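Protein LigF (Sphingobium sp. SYK-6, PDB 4XT0) cleaves beta-aryl ether bonds during lignin degradation, as a glutathione-binding beta-etherase of the glutathione S-transferase superfamily. Local coordinates at residues N16-L21 against N200-N205; L24-L29 against T191-A196; D231-N234 against A238-E241. All coordinates share one frame; numbering follows the deposited sequence.

Contact 1: residues N16-L21 against N200-N205. With GSH (glutathione), chain B.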
loop_
_atom_site.group_PDB
_atom_site.type_symbol
_atom_site.label_atom_id
_atom_site.label_comp_id
_atom_site.label_asym_id
_atom_site.label_seq_id
_atom_site.Cartn_x
_atom_site.Cartn_y
_atom_site.Cartn_z
ATOM N N ASN A 16 -8.494 -9.275 -5.764
ATOM C CA ASN A 16 -8.722 -8.534 -4.524
ATOM C C ASN A 16 -9.964 -9.023 -3.777
ATOM O O ASN A 16 -10.006 -9.001 -2.545
ATOM C CB ASN A 16 -8.816 -7.035 -4.817
ATOM C CG ASN A 16 -7.464 -6.435 -5.142
ATOM O OD1 ASN A 16 -6.523 -6.547 -4.354
ATOM N ND2 ASN A 16 -7.344 -5.830 -6.317
ATOM N N SER A 17 -10.953 -9.503 -4.526
ATOM C CA SER A 17 -12.185 -10.052 -3.938
ATOM C C SER A 17 -11.932 -11.261 -3.027
ATOM O O SER A 17 -12.639 -11.462 -2.044
ATOM C CB SER A 17 -13.171 -10.456 -5.052
ATOM O OG SER A 17 -13.698 -9.322 -5.725
ATOM N N LEU A 18 -10.953 -12.090 -3.376
ATOM C CA LEU A 18 -10.705 -13.295 -2.595
ATOM C C LEU A 18 -10.338 -12.988 -1.129
ATOM O O LEU A 18 -10.682 -13.761 -0.241
ATOM C CB LEU A 18 -9.602 -14.146 -3.259
ATOM C CG LEU A 18 -9.287 -15.494 -2.581
ATOM C CD1 LEU A 18 -8.890 -16.563 -3.604
ATOM C CD2 LEU A 18 -8.185 -15.356 -1.528
ATOM N N LYS A 19 -9.652 -11.871 -0.879
ATOM C CA LYS A 19 -9.123 -11.588 0.456
ATOM C C LYS A 19 -10.245 -11.552 1.510
ATOM O O LYS A 19 -10.224 -12.369 2.431
ATOM C CB LYS A 19 -8.310 -10.280 0.469
ATOM C CG LYS A 19 -7.172 -10.191 -0.589
ATOM C CD LYS A 19 -6.350 -8.900 -0.368
ATOM C CE LYS A 19 -5.451 -8.525 -1.557
ATOM N NZ LYS A 19 -4.891 -7.136 -1.385
ATOM N N PRO A 20 -11.249 -10.644 1.372
ATOM C CA PRO A 20 -12.275 -10.721 2.435
ATOM C C PRO A 20 -13.186 -11.946 2.345
ATOM O O PRO A 20 -13.773 -12.358 3.357
ATOM C CB PRO A 20 -13.092 -9.424 2.241
ATOM C CG PRO A 20 -12.932 -9.079 0.780
ATOM C CD PRO A 20 -11.526 -9.563 0.402
ATOM N N LEU A 21 -13.303 -12.534 1.161
ATOM C CA LEU A 21 -14.126 -13.722 1.006
ATOM C C LEU A 21 -13.522 -14.870 1.815
ATOM O O LEU A 21 -14.219 -15.536 2.587
ATOM C CB LEU A 21 -14.257 -14.080 -0.481
ATOM C CG LEU A 21 -15.412 -14.955 -0.974
ATOM C CD1 LEU A 21 -16.758 -14.335 -0.647
ATOM C CD2 LEU A 21 -15.285 -15.211 -2.485
ATOM N N ASN A 200 -1.648 -12.748 -0.091
ATOM C CA ASN A 200 -0.725 -13.189 -1.120
ATOM C C ASN A 200 -1.315 -14.317 -1.958
ATOM O O ASN A 200 -1.084 -14.380 -3.176
ATOM C CB ASN A 200 0.605 -13.627 -0.496
ATOM C CG ASN A 200 1.515 -12.464 -0.216
ATOM O OD1 ASN A 200 2.254 -12.021 -1.095
ATOM N ND2 ASN A 200 1.461 -11.945 1.011
ATOM N N PHE A 201 -2.075 -15.199 -1.308
ATOM C CA PHE A 201 -2.743 -16.312 -1.999
ATOM C C PHE A 201 -3.750 -15.761 -2.992
ATOM O O PHE A 201 -3.931 -16.319 -4.073
ATOM C CB PHE A 201 -3.434 -17.250 -0.989
ATOM C CG PHE A 201 -4.152 -18.424 -1.613
ATOM C CD1 PHE A 201 -3.473 -19.595 -1.898
ATOM C CD2 PHE A 201 -5.514 -18.370 -1.866
ATOM C CE1 PHE A 201 -4.129 -20.702 -2.454
ATOM C CE2 PHE A 201 -6.185 -19.466 -2.424
ATOM C CZ PHE A 201 -5.492 -20.635 -2.708
ATOM N N ALA A 202 -4.404 -14.658 -2.625
ATOM C CA ALA A 202 -5.378 -14.006 -3.511
ATOM C C ALA A 202 -4.767 -13.679 -4.876
ATOM O O ALA A 202 -5.430 -13.824 -5.913
ATOM C CB ALA A 202 -5.933 -12.721 -2.854
ATOM N N ILE A 203 -3.503 -13.251 -4.868
ATOM C CA ILE A 203 -2.766 -12.956 -6.113
ATOM C C ILE A 203 -2.088 -14.192 -6.693
ATOM O O ILE A 203 -2.124 -14.415 -7.900
ATOM C CB ILE A 203 -1.671 -11.854 -5.888
ATOM C CG1 ILE A 203 -2.260 -10.638 -5.161
ATOM C CG2 ILE A 203 -1.004 -11.463 -7.216
ATOM C CD1 ILE A 203 -3.548 -10.073 -5.793
ATOM N N ALA A 204 -1.474 -15.011 -5.844
ATOM C CA ALA A 204 -0.622 -16.086 -6.356
ATOM C C ALA A 204 -1.391 -17.298 -6.866
ATOM O O ALA A 204 -0.916 -17.988 -7.768
ATOM C CB ALA A 204 0.378 -16.531 -5.288
ATOM N N ASN A 205 -2.556 -17.586 -6.290
ATOM C CA ASN A 205 -3.298 -18.771 -6.715
ATOM C C ASN A 205 -3.703 -18.683 -8.186
ATOM O O ASN A 205 -4.387 -17.745 -8.591
ATOM C CB ASN A 205 -4.536 -18.981 -5.844
ATOM C CG ASN A 205 -5.179 -20.342 -6.067
ATOM O OD1 ASN A 205 -4.494 -21.367 -6.079
ATOM N ND2 ASN A 205 -6.500 -20.356 -6.254
HETATM N N1 GSH B . -7.292 -1.036 -3.775
HETATM C CA1 GSH B . -8.541 -1.753 -4.069
HETATM C C1 GSH B . -8.738 -2.964 -3.163
HETATM O O11 GSH B . -9.856 -3.287 -2.813
HETATM O O12 GSH B . -7.695 -3.703 -2.754
HETATM C CB1 GSH B . -8.495 -2.214 -5.540
HETATM C CG1 GSH B . -9.853 -2.810 -5.898
HETATM C CD1 GSH B . -9.813 -3.380 -7.303
HETATM O OE1 GSH B . -8.859 -3.163 -8.024
HETATM N N2 GSH B . -10.845 -4.131 -7.738
HETATM C CA2 GSH B . -10.841 -4.697 -9.096
HETATM C C2 GSH B . -12.010 -4.126 -9.873
HETATM O O2 GSH B . -12.986 -3.718 -9.269
HETATM C CB2 GSH B . -11.036 -6.217 -9.014
HETATM S SG2 GSH B . -9.571 -7.065 -8.338
HETATM N N3 GSH B . -11.990 -4.079 -11.237
HETATM C CA3 GSH B . -13.164 -3.548 -11.950
HETATM C C3 GSH B . -12.938 -2.196 -12.594
HETATM O O31 GSH B . -13.695 -1.832 -13.467
HETATM O O32 GSH B . -11.923 -1.395 -12.209
#
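Leu18 and Lys19 of helix 15-26 pack on Ala202, which together with Phe201 presents the apolar side of helix 195-204. The two short segments run roughly antiparallel, 143° apart, with axes 8.0 Å from each other at their closest, a spacing consistent with the small Ala202 at the crossing. Leu18 points at helix 195-204 and, with CG turned opposite its backbone N (chi1 -177°), its side chain crosses that of Phe201 at about a right angle. Its CB lies 4.0 Å from Ala202 CB, and beyond CG the branches part: CD1 comes to 4.1 Å from Phe201 CE2, whereas CD2 sits 3.7 Å from Ala202 CB and also meets Phe201 CD2 at the ring edge, near its plane. Asn205 CB lies over the centre of one face of that ring. Lys19 uses its stem differently, with CG 3.6 Å from Ala202 CB, and its extended chain then carries NZ up to the glutathione site. There NZ forms a salt bridge with Asp107 and a hydrogen bond with Ser70, and a weak one, 3.4 Å long, with Asn16 OD1. The amide of Asn16 spans lysine and ligand: ND2 lies 3.3 Å from glutathione SG2 while CB approaches the same sulfur at 3.6 Å. With an alanine at Asn16 the amide is gone, and Lys19 NZ is likely to be held less firmly and the glutathione sulfur less closely bordered. Apolar at Leu18 and polar at Asn16, the interface joins the N-terminal thioredoxin-like domain to the helical C-terminal domain; the aliphatic stem of Lys19 packs between the domains while its NZ, its charge probably balanced largely by Asp107, probably helps to position the pocket residues Ser70 and Asn16.

Contact 2: residues L24-L29 against T191-A196; sequences LYEKGL and TGYSLA
Glu26 and Tyr193 approach one another from opposite directions across the boundary between the thioredoxin-like and helical domains of the GST fold, at the end of helix 15-26 and the start of helix 195-204. The phenol is carried out by a Tyr193 CG placed opposite its backbone N (chi1 -176°), and the glutamate chain bends at chi2 to meet it. Carboxylate and ring planes are inclined by 52°, and OE2 comes in obliquely, 3.3 Å from Tyr193 CE2. Tyr193 OH gives OE2 only a weak hydrogen bond of 2.9 Å. Stronger partners fix the carboxylate: Asn86 ND2 binds OE1, and Arg236 forms a salt bridge with OE2 while also making a cation-pi contact with the Tyr193 ring. The arginine thus probably offsets the glutamate charge at this partly buried spot. Both helix ends are finished locally. Gly28, with positive phi, closes helix 15-26 in a Schellman motif, Leu29 N bonding back to Leu24 O. On the other side Ser194 is the N-cap of helix 195-204: its backbone N donates to Asp197 OD2, and its OG accepts from Ala196 N at 3.0 Å.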
loop_
_atom_site.group_PDB
_atom_site.type_symbol
_atom_site.label_atom_id
_atom_site.label_comp_id
_atom_site.label_asym_id
_atom_site.label_seq_id
_atom_site.Cartn_x
_atom_site.Cartn_y
_atom_site.Cartn_z
ATOM N N LEU A 24 -13.871 -14.227 5.614
ATOM C CA LEU A 24 -15.219 -14.511 6.103
ATOM C C LEU A 24 -15.438 -16.009 6.334
ATOM O O LEU A 24 -15.978 -16.420 7.366
ATOM C CB LEU A 24 -16.269 -13.965 5.113
ATOM C CG LEU A 24 -16.387 -12.431 5.081
ATOM C CD1 LEU A 24 -17.013 -11.961 3.760
ATOM C CD2 LEU A 24 -17.171 -11.923 6.308
ATOM N N TYR A 25 -15.013 -16.830 5.378
ATOM C CA TYR A 25 -15.176 -18.279 5.516
ATOM C C TYR A 25 -14.251 -18.848 6.581
ATOM O O TYR A 25 -14.611 -19.776 7.281
ATOM C CB TYR A 25 -14.903 -18.997 4.192
ATOM C CG TYR A 25 -16.042 -18.950 3.207
ATOM C CD1 TYR A 25 -17.111 -19.831 3.311
ATOM C CD2 TYR A 25 -16.044 -18.027 2.161
ATOM C CE1 TYR A 25 -18.157 -19.791 2.406
ATOM C CE2 TYR A 25 -17.086 -17.973 1.258
ATOM C CZ TYR A 25 -18.141 -18.860 1.384
ATOM O OH TYR A 25 -19.174 -18.823 0.479
ATOM N N GLU A 26 -13.043 -18.305 6.697
ATOM C CA GLU A 26 -12.114 -18.829 7.706
ATOM C C GLU A 26 -12.625 -18.535 9.109
ATOM O O GLU A 26 -12.381 -19.305 10.047
ATOM C CB GLU A 26 -10.711 -18.244 7.525
ATOM C CG GLU A 26 -9.980 -18.760 6.293
ATOM C CD GLU A 26 -9.325 -20.128 6.492
ATOM O OE1 GLU A 26 -9.522 -20.769 7.554
ATOM O OE2 GLU A 26 -8.619 -20.578 5.559
ATOM N N LYS A 27 -13.351 -17.428 9.254
ATOM C CA LYS A 27 -13.840 -17.027 10.580
ATOM C C LYS A 27 -15.240 -17.569 10.864
ATOM O O LYS A 27 -15.809 -17.355 11.942
ATOM C CB LYS A 27 -13.791 -15.500 10.700
ATOM C CG LYS A 27 -12.340 -14.993 10.642
ATOM C CD LYS A 27 -12.242 -13.478 10.908
ATOM C CE LYS A 27 -12.557 -13.143 12.358
ATOM N NZ LYS A 27 -11.707 -13.907 13.338
ATOM N N GLY A 28 -15.777 -18.309 9.901
ATOM C CA GLY A 28 -17.073 -18.947 10.062
ATOM C C GLY A 28 -18.197 -17.932 10.151
ATOM O O GLY A 28 -19.259 -18.227 10.680
ATOM N N LEU A 29 -17.964 -16.741 9.622
ATOM C CA LEU A 29 -18.950 -15.667 9.702
ATOM C C LEU A 29 -20.071 -15.852 8.687
ATOM O O LEU A 29 -19.818 -16.133 7.516
ATOM C CB LEU A 29 -18.277 -14.308 9.488
ATOM C CG LEU A 29 -17.400 -13.848 10.657
ATOM C CD1 LEU A 29 -16.548 -12.659 10.276
ATOM C CD2 LEU A 29 -18.281 -13.497 11.857
ATOM N N THR A 191 4.430 -17.654 12.921
ATOM C CA THR A 191 3.385 -17.943 13.911
ATOM C C THR A 191 2.208 -18.691 13.270
ATOM O O THR A 191 1.274 -19.112 13.959
ATOM C CB THR A 191 2.841 -16.659 14.574
ATOM O OG1 THR A 191 2.682 -15.641 13.575
ATOM C CG2 THR A 191 3.805 -16.171 15.650
ATOM N N GLY A 192 2.250 -18.840 11.949
ATOM C CA GLY A 192 1.245 -19.628 11.254
ATOM C C GLY A 192 0.339 -18.819 10.343
ATOM O O GLY A 192 0.549 -17.625 10.123
ATOM N N TYR A 193 -0.674 -19.491 9.814
ATOM C CA TYR A 193 -1.583 -18.932 8.820
ATOM C C TYR A 193 -2.192 -17.612 9.249
ATOM O O TYR A 193 -2.720 -17.502 10.359
ATOM C CB TYR A 193 -2.680 -19.949 8.557
ATOM C CG TYR A 193 -3.687 -19.622 7.483
ATOM C CD1 TYR A 193 -3.344 -19.683 6.140
ATOM C CD2 TYR A 193 -5.010 -19.327 7.817
ATOM C CE1 TYR A 193 -4.282 -19.438 5.144
ATOM C CE2 TYR A 193 -5.966 -19.085 6.831
ATOM C CZ TYR A 193 -5.591 -19.147 5.497
ATOM O OH TYR A 193 -6.514 -18.941 4.501
ATOM N N SER A 194 -2.128 -16.608 8.369
ATOM C CA SER A 194 -2.583 -15.272 8.727
ATOM C C SER A 194 -3.103 -14.556 7.492
ATOM O O SER A 194 -3.096 -15.115 6.385
ATOM C CB SER A 194 -1.445 -14.465 9.366
ATOM O OG SER A 194 -0.527 -13.986 8.374
ATOM N N LEU A 195 -3.566 -13.326 7.694
ATOM C CA LEU A 195 -3.941 -12.431 6.594
ATOM C C LEU A 195 -2.803 -12.275 5.563
ATOM O O LEU A 195 -3.078 -12.046 4.391
ATOM C CB LEU A 195 -4.341 -11.043 7.125
ATOM C CG LEU A 195 -5.563 -10.964 8.051
ATOM C CD1 LEU A 195 -5.868 -9.502 8.378
ATOM C CD2 LEU A 195 -6.781 -11.673 7.444
ATOM N N ALA A 196 -1.543 -12.399 5.992
ATOM C CA ALA A 196 -0.425 -12.383 5.031
ATOM C C ALA A 196 -0.586 -13.465 3.979
ATOM O O ALA A 196 -0.428 -13.202 2.773
ATOM C CB ALA A 196 0.925 -12.566 5.736
#

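Contact 3: residues D231-N234 against A238-E241; sequences DRIN and AIKE
Ile239 has CG1 beside its backbone N (chi1 -63°) and CG2 beside its carbonyl carbon, so that both branches lie, as CB does, against the backbone oxygen of Ile233. Lys240 keeps an extended stem and then folds at its last torsion (chi4 -64°), turning NZ back toward Asn234 O. The carbonyl oxygen of Ile233 therefore rests on aliphatic carbon, 3.3 Å from Ile239 CB and 3.4 Å from Ile239 CG1. Beside it the two isoleucines meet branch to branch, the methyl CG2 of Ile233 lying 3.9 Å from Ile239 CG1. The other branch of Ile239, CG2, reaches Asn234 CA at 4.1 Å. These contacts join the end of helix 224-235 to the start of helix 237-244, at the short break between them near the C terminus of the helical GST domain; the last turn of the first helix is covered by the first residues of the second. Lys240 runs along the outer side of the break. Its CG is 3.2 Å from Asn234 O, and NZ, after the bend, gives the same oxygen a weak hydrogen bond, also 3.2 Å, so the lysine arches over this one carbonyl. The ND2 of Asn234 serves another partner, donating to Asn205 OD1 just past helix 195-204. Ile233 packs on Phe201 and Asp197 of helix 195-204, while Ile239 rests on Ala22 and Glu26 of helix 15-26 and on the Tyr193 side chain.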
loop_
_atom_site.group_PDB
_atom_site.type_symbol
_atom_site.label_atom_id
_atom_site.label_comp_id
_atom_site.label_asym_id
_atom_site.label_seq_id
_atom_site.Cartn_x
_atom_site.Cartn_y
_atom_site.Cartn_z
ATOM N N ASP A 231 -0.628 -25.414 -2.415
ATOM C CA ASP A 231 -1.328 -26.670 -2.139
ATOM C C ASP A 231 -1.910 -26.704 -0.730
ATOM O O ASP A 231 -3.050 -27.116 -0.527
ATOM C CB ASP A 231 -0.383 -27.853 -2.316
ATOM C CG ASP A 231 -0.128 -28.191 -3.778
ATOM O OD1 ASP A 231 -0.745 -27.564 -4.666
ATOM O OD2 ASP A 231 0.689 -29.095 -4.033
ATOM N N ARG A 232 -1.091 -26.283 0.234
ATOM C CA ARG A 232 -1.434 -26.234 1.650
ATOM C C ARG A 232 -2.698 -25.388 1.889
ATOM O O ARG A 232 -3.653 -25.820 2.541
ATOM C CB ARG A 232 -0.219 -25.673 2.419
ATOM C CG ARG A 232 -0.360 -25.431 3.907
ATOM C CD ARG A 232 1.016 -25.080 4.537
ATOM N NE ARG A 232 2.032 -26.079 4.185
ATOM C CZ ARG A 232 3.136 -25.827 3.479
ATOM N NH1 ARG A 232 3.415 -24.593 3.073
ATOM N NH2 ARG A 232 3.981 -26.812 3.195
ATOM N N ILE A 233 -2.711 -24.185 1.341
ATOM C CA ILE A 233 -3.849 -23.302 1.548
ATOM C C ILE A 233 -5.082 -23.860 0.834
ATOM O O ILE A 233 -6.186 -23.850 1.385
ATOM C CB ILE A 233 -3.528 -21.878 1.073
ATOM C CG1 ILE A 233 -2.356 -21.341 1.895
ATOM C CG2 ILE A 233 -4.739 -20.980 1.216
ATOM C CD1 ILE A 233 -1.893 -19.989 1.475
ATOM N N ASN A 234 -4.886 -24.386 -0.371
ATOM C CA ASN A 234 -5.985 -24.998 -1.111
ATOM C C ASN A 234 -6.589 -26.235 -0.423
ATOM O O ASN A 234 -7.723 -26.620 -0.717
ATOM C CB ASN A 234 -5.519 -25.368 -2.524
ATOM C CG ASN A 234 -5.745 -24.241 -3.520
ATOM O OD1 ASN A 234 -6.862 -23.766 -3.681
ATOM N ND2 ASN A 234 -4.688 -23.815 -4.192
ATOM N N ALA A 238 -11.881 -24.247 4.944
ATOM C CA ALA A 238 -12.569 -22.986 4.664
ATOM C C ALA A 238 -12.293 -22.495 3.241
ATOM O O ALA A 238 -13.154 -21.862 2.622
ATOM C CB ALA A 238 -12.155 -21.899 5.685
ATOM N N ILE A 239 -11.095 -22.781 2.727
ATOM C CA ILE A 239 -10.741 -22.383 1.362
ATOM C C ILE A 239 -11.459 -23.259 0.341
ATOM O O ILE A 239 -12.004 -22.753 -0.650
ATOM C CB ILE A 239 -9.211 -22.450 1.127
ATOM C CG1 ILE A 239 -8.472 -21.464 2.055
ATOM C CG2 ILE A 239 -8.871 -22.168 -0.325
ATOM C CD1 ILE A 239 -8.853 -19.981 1.890
ATOM N N LYS A 240 -11.484 -24.571 0.582
ATOM C CA LYS A 240 -12.289 -25.465 -0.252
ATOM C C LYS A 240 -13.766 -25.062 -0.199
ATOM O O LYS A 240 -14.440 -25.045 -1.229
ATOM C CB LYS A 240 -12.128 -26.931 0.172
ATOM C CG LYS A 240 -10.777 -27.538 -0.173
ATOM C CD LYS A 240 -10.764 -29.045 0.071
ATOM C CE LYS A 240 -9.370 -29.652 -0.146
ATOM N NZ LYS A 240 -8.864 -29.536 -1.555
ATOM N N GLU A 241 -14.267 -24.721 0.989
ATOM C CA GLU A 241 -15.663 -24.285 1.109
ATOM C C GLU A 241 -15.936 -23.016 0.285
ATOM O O GLU A 241 -16.983 -22.895 -0.356
ATOM C CB GLU A 241 -16.032 -24.033 2.570
ATOM C CG GLU A 241 -17.496 -23.661 2.777
ATOM C CD GLU A 241 -17.776 -23.147 4.182
ATOM O OE1 GLU A 241 -16.812 -23.009 4.965
ATOM O OE2 GLU A 241 -18.954 -22.876 4.500
#

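In the fold
From the N terminus, helix 15-26 supplies first 16-21 and then 24-29, and both pair with residues late in the chain. Residues 191-196 return first and close contact 2 over 161 intervening residues; 200-205 follow and close contact 1 over 178, so the loop of contact 2 lies within that of contact 1. Contact 1 ties helix 15-26 to helix 195-204; contact 2 ties its end to the loop leading into that helix. Contact 3 comes afterwards in series, closing a short loop of three residues between helices 224-235 and 237-244. It packs against the end of helix 195-204 at contact 1, and Ala238 and Glu241 lie against Tyr25 and Glu26 of contact 2.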